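Resiniferatoxin-binding, phosphotriesterase-related protein (Rhodobacter sphaeroides 2.4.1, PDB 3K2G) binds two zinc ions per subunit in a phosphotriesterase-family TIM barrel and probably hydrolyses phosphoric esters. Local coordinates at residues Val208-Trp213 and Cys237-Ser242; Asp262-Asp267 and Pro278-Val283. All blocks are in the same frame, centred on the assembly; numbering follows the deposited sequence.

Overall arrangement
Along the chain, strand 206-208 ends in residues 208-213, and after helix 217-226 and strand 234-236 the chain returns as residues 237-242, closing contact 1 around a zinc ion. Contact 2 comes later: strand 258-261 runs into residues 262-267, a short excursion through strands 269-270 and 275-276 follows, and residues 278-283 then start helix 280-292. The two loops are therefore in series, neither nested nor crossed. They touch nonetheless, their centres about 12 Å apart, and His-238 ND1 probably hydrogen-bonds Asp-262 OD1 at 2.6 Å. Contact 1 joins the ends of two adjacent parallel barrel strands; contact 2 joins the next strand's loop to the helix that follows.

Contact 1: residues Val208-Trp213 and Cys237-Ser242; sequences VHLPGW and CHMNPS. With ZN (zinc ion), chain J.
His-209 swings its ring to the far side of CB from its own backbone N (chi1 161°), while His-238 holds its ring beside the backbone N (chi1 -43°), and the two imidazoles converge on one zinc ion. This is one of the two zinc positions of the binuclear site at the ends of adjacent TIM-barrel strands, as the phosphotriesterase family builds it. The zinc takes His-209 ND1 at 2.1 Å and His-238 NE2 at 2.3 Å, with two waters and Glu-177, which binds both zincs, in the same shell. The rings meet obliquely, their planes 77° apart. Leu-210 O lies at the edge of the His-238 ring, in its plane and 3.3 Å from CD2, with Asp-262 on the ring's ND1 as a second-shell partner. Just before the histidines, Cys-237 N donates to Val-208 O at 2.9 Å, a nearly straight bond.

Farther along, Gly-212 brings its CA close against His-238 O and lies beside the Pro-241 ring. One water lies within hydrogen-bonding distance of Gly-212 O, His-238 O and Ser-242 OG, more acceptors than its two protons can serve at once; Ser-242 OG also hydrogen-bonds Gln-249. Leu-210 CD1 meets the selenium of Met-239. Pro-241 lies over one face of the Trp-213 indole, its CB 3.6 Å from the centroid of the five-membered ring, almost on the ring normal.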
ATOM      1  N   VAL B 208      11.450 -21.830  18.477  1.00 14.32           N
ATOM      2  CA  VAL B 208      10.109 -21.681  19.013  1.00 14.49           C
ATOM      3  C   VAL B 208       8.996 -21.675  17.971  1.00 15.26           C
ATOM      4  O   VAL B 208       9.018 -20.902  17.009  1.00 12.49           O
ATOM      5  CB  VAL B 208      10.000 -20.377  19.845  1.00 15.74           C
ATOM      6  CG1 VAL B 208       8.627 -20.274  20.487  1.00 14.95           C
ATOM      7  CG2 VAL B 208      11.078 -20.353  20.921  1.00 14.99           C
ATOM      8  N   HIS B 209       8.013 -22.543  18.189  1.00 16.57           N
ATOM      9  CA  HIS B 209       6.853 -22.645  17.319  1.00 17.74           C
ATOM     10  C   HIS B 209       5.938 -21.458  17.616  1.00 18.50           C
ATOM     11  O   HIS B 209       5.580 -21.199  18.763  1.00 17.41           O
ATOM     12  CB  HIS B 209       6.088 -23.941  17.590  1.00 20.06           C
ATOM     13  CG  HIS B 209       4.672 -23.924  17.097  1.00 19.25           C
ATOM     14  ND1 HIS B 209       4.265 -24.627  15.985  1.00 19.79           N
ATOM     15  CD2 HIS B 209       3.575 -23.270  17.549  1.00 22.10           C
ATOM     16  CE1 HIS B 209       2.981 -24.406  15.770  1.00 22.88           C
ATOM     17  NE2 HIS B 209       2.537 -23.584  16.705  1.00 22.52           N
ATOM     18  N   LEU B 210       5.552 -20.742  16.568  1.00 18.15           N
ATOM     19  CA  LEU B 210       4.653 -19.597  16.706  1.00 18.23           C
ATOM     20  C   LEU B 210       3.342 -19.909  16.029  1.00 19.54           C
ATOM     21  O   LEU B 210       3.285 -20.722  15.099  1.00 19.89           O
ATOM     22  CB  LEU B 210       5.248 -18.355  16.067  1.00 19.93           C
ATOM     23  CG  LEU B 210       6.485 -17.696  16.679  1.00 18.70           C
ATOM     24  CD1 LEU B 210       6.951 -16.501  15.834  1.00 21.43           C
ATOM     25  CD2 LEU B 210       6.141 -17.243  18.077  1.00 18.45           C
ATOM     26  N   PRO B 211       2.358 -19.450  16.614  1.00 19.05           N
ATOM     27  CA  PRO B 211       1.084 -19.377  15.899  1.00 21.62           C
ATOM     28  C   PRO B 211       1.074 -18.283  14.821  1.00 24.43           C
ATOM     29  O   PRO B 211       0.873 -17.133  15.186  1.00 32.45           O
ATOM     30  CB  PRO B 211       0.089 -18.938  16.977  1.00 22.09           C
ATOM     31  CG  PRO B 211       0.892 -18.126  17.915  1.00 19.78           C
ATOM     32  CD  PRO B 211       2.287 -18.680  17.849  1.00 19.61           C
ATOM     33  N   GLY B 212       1.665 -18.706  13.735  1.00 25.30           N
ATOM     34  CA  GLY B 212       1.905 -17.789  12.612  1.00 20.43           C
ATOM     35  C   GLY B 212       0.894 -16.712  12.214  1.00 21.61           C
ATOM     36  O   GLY B 212       1.264 -15.552  11.935  1.00 20.30           O
ATOM     37  N   TRP B 213      -0.404 -17.130  12.397  1.00 20.12           N
ATOM     38  CA  TRP B 213      -1.446 -16.202  11.933  1.00 21.51           C
ATOM     39  C   TRP B 213      -1.750 -15.219  13.045  1.00 21.48           C
ATOM     40  O   TRP B 213      -2.688 -14.462  12.936  1.00 21.65           O
ATOM     41  CB  TRP B 213      -2.714 -16.964  11.500  1.00 20.19           C
ATOM     42  CG  TRP B 213      -2.576 -17.614  10.175  1.00 21.11           C
ATOM     43  CD1 TRP B 213      -2.914 -17.085   8.965  1.00 21.18           C
ATOM     44  CD2 TRP B 213      -2.048 -18.912   9.918  1.00 22.44           C
ATOM     45  NE1 TRP B 213      -2.629 -17.979   7.962  1.00 20.63           N
ATOM     46  CE2 TRP B 213      -2.093 -19.112   8.520  1.00 21.66           C
ATOM     47  CE3 TRP B 213      -1.536 -19.932  10.735  1.00 22.09           C
ATOM     48  CZ2 TRP B 213      -1.645 -20.291   7.918  1.00 21.15           C
ATOM     49  CZ3 TRP B 213      -1.090 -21.106  10.139  1.00 21.97           C
ATOM     50  CH2 TRP B 213      -1.148 -21.275   8.742  1.00 21.47           C
ATOM     51  N   CYS B 237       9.673 -19.820  14.441  1.00 14.68           N
ATOM     52  CA  CYS B 237       9.055 -20.629  13.384  1.00 14.02           C
ATOM     53  C   CYS B 237       7.759 -20.087  12.809  1.00 13.55           C
ATOM     54  O   CYS B 237       7.062 -19.288  13.433  1.00 11.88           O
ATOM     55  CB  CYS B 237       8.761 -22.041  13.896  1.00 13.16           C
ATOM     56  SG  CYS B 237      10.194 -22.981  14.477  1.00 19.69           S
ATOM     57  N   HIS B 238       7.446 -20.553  11.604  1.00 13.45           N
ATOM     58  CA  HIS B 238       6.200 -20.201  10.927  1.00 13.77           C
ATOM     59  C   HIS B 238       5.967 -18.716  10.689  1.00 13.12           C
ATOM     60  O   HIS B 238       4.914 -18.172  11.021  1.00 13.17           O
ATOM     61  CB  HIS B 238       5.039 -20.806  11.716  1.00 16.28           C
ATOM     62  CG  HIS B 238       5.299 -22.213  12.160  1.00 18.51           C
ATOM     63  ND1 HIS B 238       5.905 -23.145  11.343  1.00 17.99           N
ATOM     64  CD2 HIS B 238       5.049 -22.845  13.333  1.00 19.64           C
ATOM     65  CE1 HIS B 238       6.018 -24.290  11.995  1.00 20.25           C
ATOM     66  NE2 HIS B 238       5.507 -24.134  13.204  1.00 15.89           N
HETATM   67  N   MSE B 239       6.948 -18.066  10.084  1.00 14.11           N
HETATM   68  CA  MSE B 239       6.826 -16.644   9.798  1.00 16.12           C
HETATM   69  C   MSE B 239       5.999 -16.362   8.546  1.00 16.11           C
HETATM   70  O   MSE B 239       5.465 -15.268   8.390  1.00 14.52           O
HETATM   71  CB  MSE B 239       8.213 -16.033   9.646  1.00 17.41           C
HETATM   72  CG  MSE B 239       9.014 -16.051  10.949  1.00 18.40           C
HETATM   73 SE   MSE B 239       8.075 -15.213  12.427  1.00 27.23          SE
HETATM   74  CE  MSE B 239       7.955 -13.430  11.679  1.00 23.64           C
ATOM     75  N   ASN B 240       5.886 -17.358   7.667  1.00 16.19           N
ATOM     76  CA  ASN B 240       5.148 -17.218   6.409  1.00 17.77           C
ATOM     77  C   ASN B 240       3.831 -16.442   6.461  1.00 17.54           C
ATOM     78  O   ASN B 240       3.622 -15.533   5.666  1.00 17.38           O
ATOM     79  CB  ASN B 240       4.877 -18.594   5.790  1.00 19.56           C
ATOM     80  CG  ASN B 240       6.148 -19.352   5.465  1.00 20.35           C
ATOM     81  OD1 ASN B 240       6.444 -19.632   4.300  1.00 23.80           O
ATOM     82  ND2 ASN B 240       6.907 -19.693   6.496  1.00 17.70           N
ATOM     83  N   PRO B 241       2.925 -16.794   7.389  1.00 17.45           N
ATOM     84  CA  PRO B 241       1.632 -16.108   7.499  1.00 18.17           C
ATOM     85  C   PRO B 241       1.653 -14.615   7.816  1.00 19.36           C
ATOM     86  O   PRO B 241       0.658 -13.929   7.590  1.00 17.45           O
ATOM     87  CB  PRO B 241       0.905 -16.904   8.585  1.00 20.77           C
ATOM     88  CG  PRO B 241       1.518 -18.278   8.476  1.00 19.49           C
ATOM     89  CD  PRO B 241       2.978 -17.944   8.311  1.00 18.73           C
ATOM     90  N   SER B 242       2.762 -14.111   8.349  1.00 18.24           N
ATOM     91  CA  SER B 242       2.844 -12.692   8.680  1.00 17.69           C
ATOM     92  C   SER B 242       3.634 -11.902   7.643  1.00 17.96           C
ATOM     93  O   SER B 242       4.127 -10.807   7.919  1.00 16.86           O
ATOM     94  CB  SER B 242       3.447 -12.497  10.082  1.00 18.54           C
ATOM     95  OG  SER B 242       4.732 -13.086  10.204  1.00 16.38           O
TER
HETATM   96 ZN    ZN J 401       5.183 -25.944  14.582  1.00 33.45          ZN
HETATM   97  O   HOH W   1       3.920 -15.525  11.470  1.00 13.10           O
HETATM   98  O   HOH W   2       5.442 -27.364  13.021  1.00 19.45           O
HETATM   99  O   HOH W   3       3.112 -26.310  13.410  1.00 28.21           O

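Contact 2: residues Asp262-Asp267 and Pro278-Val283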
ATOM      1  N   ASP B 262       9.451 -21.524   7.253  1.00 16.03           N
ATOM      2  CA  ASP B 262       9.430 -22.977   7.151  1.00 16.95           C
ATOM      3  C   ASP B 262       8.171 -23.550   6.512  1.00 17.05           C
ATOM      4  O   ASP B 262       7.934 -24.749   6.604  1.00 16.92           O
ATOM      5  CB  ASP B 262       9.591 -23.586   8.548  1.00 17.88           C
ATOM      6  CG  ASP B 262       8.778 -22.849   9.605  1.00 20.01           C
ATOM      7  OD1 ASP B 262       7.577 -22.588   9.371  1.00 18.87           O
ATOM      8  OD2 ASP B 262       9.343 -22.535  10.676  1.00 18.08           O
HETATM    9  N   MSE B 263       7.365 -22.714   5.869  1.00 17.02           N
HETATM   10  CA  MSE B 263       6.136 -23.211   5.256  1.00 18.27           C
HETATM   11  C   MSE B 263       6.133 -23.115   3.738  1.00 19.03           C
HETATM   12  O   MSE B 263       5.077 -23.143   3.098  1.00 17.96           O
HETATM   13  CB  MSE B 263       4.933 -22.477   5.848  1.00 20.76           C
HETATM   14  CG  MSE B 263       4.700 -22.850   7.307  1.00 24.24           C
HETATM   15 SE   MSE B 263       3.632 -21.640   8.364  1.00 27.55          SE
HETATM   16  CE  MSE B 263       2.000 -21.673   7.296  1.00 23.82           C
ATOM     17  N   ILE B 264       7.329 -23.020   3.168  1.00 17.37           N
ATOM     18  CA  ILE B 264       7.486 -22.939   1.725  1.00 19.57           C
ATOM     19  C   ILE B 264       6.832 -24.132   1.047  1.00 21.52           C
ATOM     20  O   ILE B 264       7.154 -25.282   1.356  1.00 18.04           O
ATOM     21  CB  ILE B 264       8.963 -22.961   1.319  1.00 20.93           C
ATOM     22  CG1 ILE B 264       9.696 -21.776   1.953  1.00 20.56           C
ATOM     23  CG2 ILE B 264       9.075 -22.980  -0.201  1.00 18.40           C
ATOM     24  CD1 ILE B 264       9.137 -20.429   1.577  1.00 19.90           C
ATOM     25  N   GLY B 265       5.933 -23.858   0.112  1.00 22.39           N
ATOM     26  CA  GLY B 265       5.271 -24.936  -0.599  1.00 24.22           C
ATOM     27  C   GLY B 265       3.934 -25.323   0.001  1.00 24.69           C
ATOM     28  O   GLY B 265       3.115 -25.956  -0.675  1.00 24.69           O
HETATM   29  N   MSE B 266       3.714 -24.953   1.263  1.00 24.08           N
HETATM   30  CA  MSE B 266       2.459 -25.265   1.957  1.00 26.13           C
HETATM   31  C   MSE B 266       1.393 -24.250   1.591  1.00 27.95           C
HETATM   32  O   MSE B 266       1.491 -23.073   1.939  1.00 28.50           O
HETATM   33  CB  MSE B 266       2.652 -25.262   3.479  1.00 25.46           C
HETATM   34  CG  MSE B 266       1.368 -25.414   4.331  1.00 28.55           C
HETATM   35 SE   MSE B 266       1.862 -25.531   6.179  1.00 26.37          SE
HETATM   36  CE  MSE B 266       0.612 -24.322   7.128  1.00 30.48           C
ATOM     37  N   ASP B 267       0.362 -24.718   0.901  1.00 30.91           N
ATOM     38  CA  ASP B 267      -0.713 -23.840   0.473  1.00 33.93           C
ATOM     39  C   ASP B 267      -2.091 -24.323   0.911  1.00 34.39           C
ATOM     40  O   ASP B 267      -3.087 -24.042   0.243  1.00 34.88           O
ATOM     41  CB  ASP B 267      -0.673 -23.709  -1.052  1.00 37.75           C
ATOM     42  CG  ASP B 267      -0.929 -25.030  -1.760  1.00 39.98           C
ATOM     43  OD1 ASP B 267      -0.574 -26.095  -1.208  1.00 41.16           O
ATOM     44  OD2 ASP B 267      -1.478 -25.000  -2.884  1.00 43.45           O
ATOM     45  N   PRO B 278      -0.132 -18.672   3.023  1.00 18.83           N
ATOM     46  CA  PRO B 278       0.201 -17.728   1.954  1.00 18.47           C
ATOM     47  C   PRO B 278       0.905 -18.424   0.798  1.00 17.86           C
ATOM     48  O   PRO B 278       1.384 -19.548   0.946  1.00 17.01           O
ATOM     49  CB  PRO B 278       1.108 -16.727   2.661  1.00 19.94           C
ATOM     50  CG  PRO B 278       1.880 -17.613   3.585  1.00 19.59           C
ATOM     51  CD  PRO B 278       0.792 -18.517   4.163  1.00 19.20           C
ATOM     52  N   SER B 279       0.974 -17.743  -0.344  1.00 17.94           N
ATOM     53  CA  SER B 279       1.619 -18.289  -1.539  1.00 18.49           C
ATOM     54  C   SER B 279       3.125 -18.074  -1.485  1.00 18.20           C
ATOM     55  O   SER B 279       3.602 -17.177  -0.795  1.00 15.90           O
ATOM     56  CB  SER B 279       1.087 -17.597  -2.787  1.00 19.25           C
ATOM     57  OG  SER B 279       1.590 -16.277  -2.863  1.00 17.29           O
ATOM     58  N   ASP B 280       3.873 -18.872  -2.240  1.00 17.83           N
ATOM     59  CA  ASP B 280       5.322 -18.720  -2.247  1.00 18.56           C
ATOM     60  C   ASP B 280       5.746 -17.368  -2.812  1.00 18.24           C
ATOM     61  O   ASP B 280       6.800 -16.842  -2.450  1.00 15.89           O
ATOM     62  CB  ASP B 280       5.978 -19.861  -3.024  1.00 18.52           C
ATOM     63  CG  ASP B 280       5.945 -21.170  -2.256  1.00 21.59           C
ATOM     64  OD1 ASP B 280       5.698 -21.129  -1.023  1.00 19.43           O
ATOM     65  OD2 ASP B 280       6.176 -22.233  -2.875  1.00 21.00           O
ATOM     66  N   ASP B 281       4.931 -16.801  -3.699  1.00 19.08           N
ATOM     67  CA  ASP B 281       5.258 -15.493  -4.254  1.00 20.74           C
ATOM     68  C   ASP B 281       5.133 -14.425  -3.166  1.00 20.55           C
ATOM     69  O   ASP B 281       5.980 -13.538  -3.066  1.00 20.39           O
ATOM     70  CB  ASP B 281       4.344 -15.143  -5.435  1.00 22.90           C
ATOM     71  CG  ASP B 281       4.973 -15.476  -6.785  1.00 25.51           C
ATOM     72  OD1 ASP B 281       6.190 -15.763  -6.839  1.00 24.06           O
ATOM     73  OD2 ASP B 281       4.249 -15.439  -7.798  1.00 28.55           O
ATOM     74  N   GLU B 282       4.087 -14.510  -2.345  1.00 20.55           N
ATOM     75  CA  GLU B 282       3.898 -13.538  -1.271  1.00 20.39           C
ATOM     76  C   GLU B 282       5.059 -13.627  -0.284  1.00 19.91           C
ATOM     77  O   GLU B 282       5.552 -12.613   0.203  1.00 19.15           O
ATOM     78  CB  GLU B 282       2.582 -13.795  -0.535  1.00 22.31           C
ATOM     79  CG  GLU B 282       1.331 -13.516  -1.356  1.00 22.88           C
ATOM     80  CD  GLU B 282       0.068 -13.930  -0.625  1.00 23.09           C
ATOM     81  OE1 GLU B 282      -0.058 -15.128  -0.304  1.00 22.00           O
ATOM     82  OE2 GLU B 282      -0.795 -13.064  -0.368  1.00 20.71           O
ATOM     83  N   VAL B 283       5.493 -14.848   0.006  1.00 18.45           N
ATOM     84  CA  VAL B 283       6.600 -15.058   0.926  1.00 18.05           C
ATOM     85  C   VAL B 283       7.908 -14.569   0.315  1.00 18.52           C
ATOM     86  O   VAL B 283       8.720 -13.941   0.994  1.00 18.49           O
ATOM     87  CB  VAL B 283       6.724 -16.547   1.303  1.00 18.33           C
ATOM     88  CG1 VAL B 283       8.031 -16.805   2.042  1.00 17.24           C
ATOM     89  CG2 VAL B 283       5.539 -16.939   2.177  1.00 18.34           C
TER
HETATM   90  O   HOH W   4       2.857 -20.877   3.105  1.00 24.40           O
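Ile-264 meets both Asp-280 and Val-283, and the turn that presents it begins one residue earlier. Met-263 O accepts from Met-266 N at 2.9 Å, closing a type II beta turn over residues 263-266. Ile-264 follows, its CG1 branch beside the backbone N (chi1 -60°) and bent again at chi2 (-59°), a shape that carries CD1 to 3.8 Å from Val-283 CG1. Its other branch, CG2, lies against the carboxylate of Asp-280. Next comes Gly-265, whose positive phi suits glycine in such a turn; its N-H points at Asp-280 OD1, 3.0 Å away, with an angle of 161° at the hydrogen, and meets the lone pair on the side of OD2. One carboxylate thus grips the turn through its backbone. At Met-266 the link is by water: one molecule sits 2.8 Å from Met-266 O and 2.9 Å from Pro-278 O, able to donate to both, with further acceptors near.

The helix start is fixed by a capping box: Ser-279 OG accepts from Glu-282 N, and Glu-282 OE1 accepts from Ser-279 N at 2.8 Å. A second subunit packs its Glu-282 on Glu-282 here. The turn follows strand 258-261, bonds through the Ile-264 backbone to Ser-302 just after strand 299-301, and packs on the first turn of helix 280-292, while helix 321-332 meets Ile-264 through Val-322 and Phe-326 and Asp-280 through Phe-321 and Arg-329.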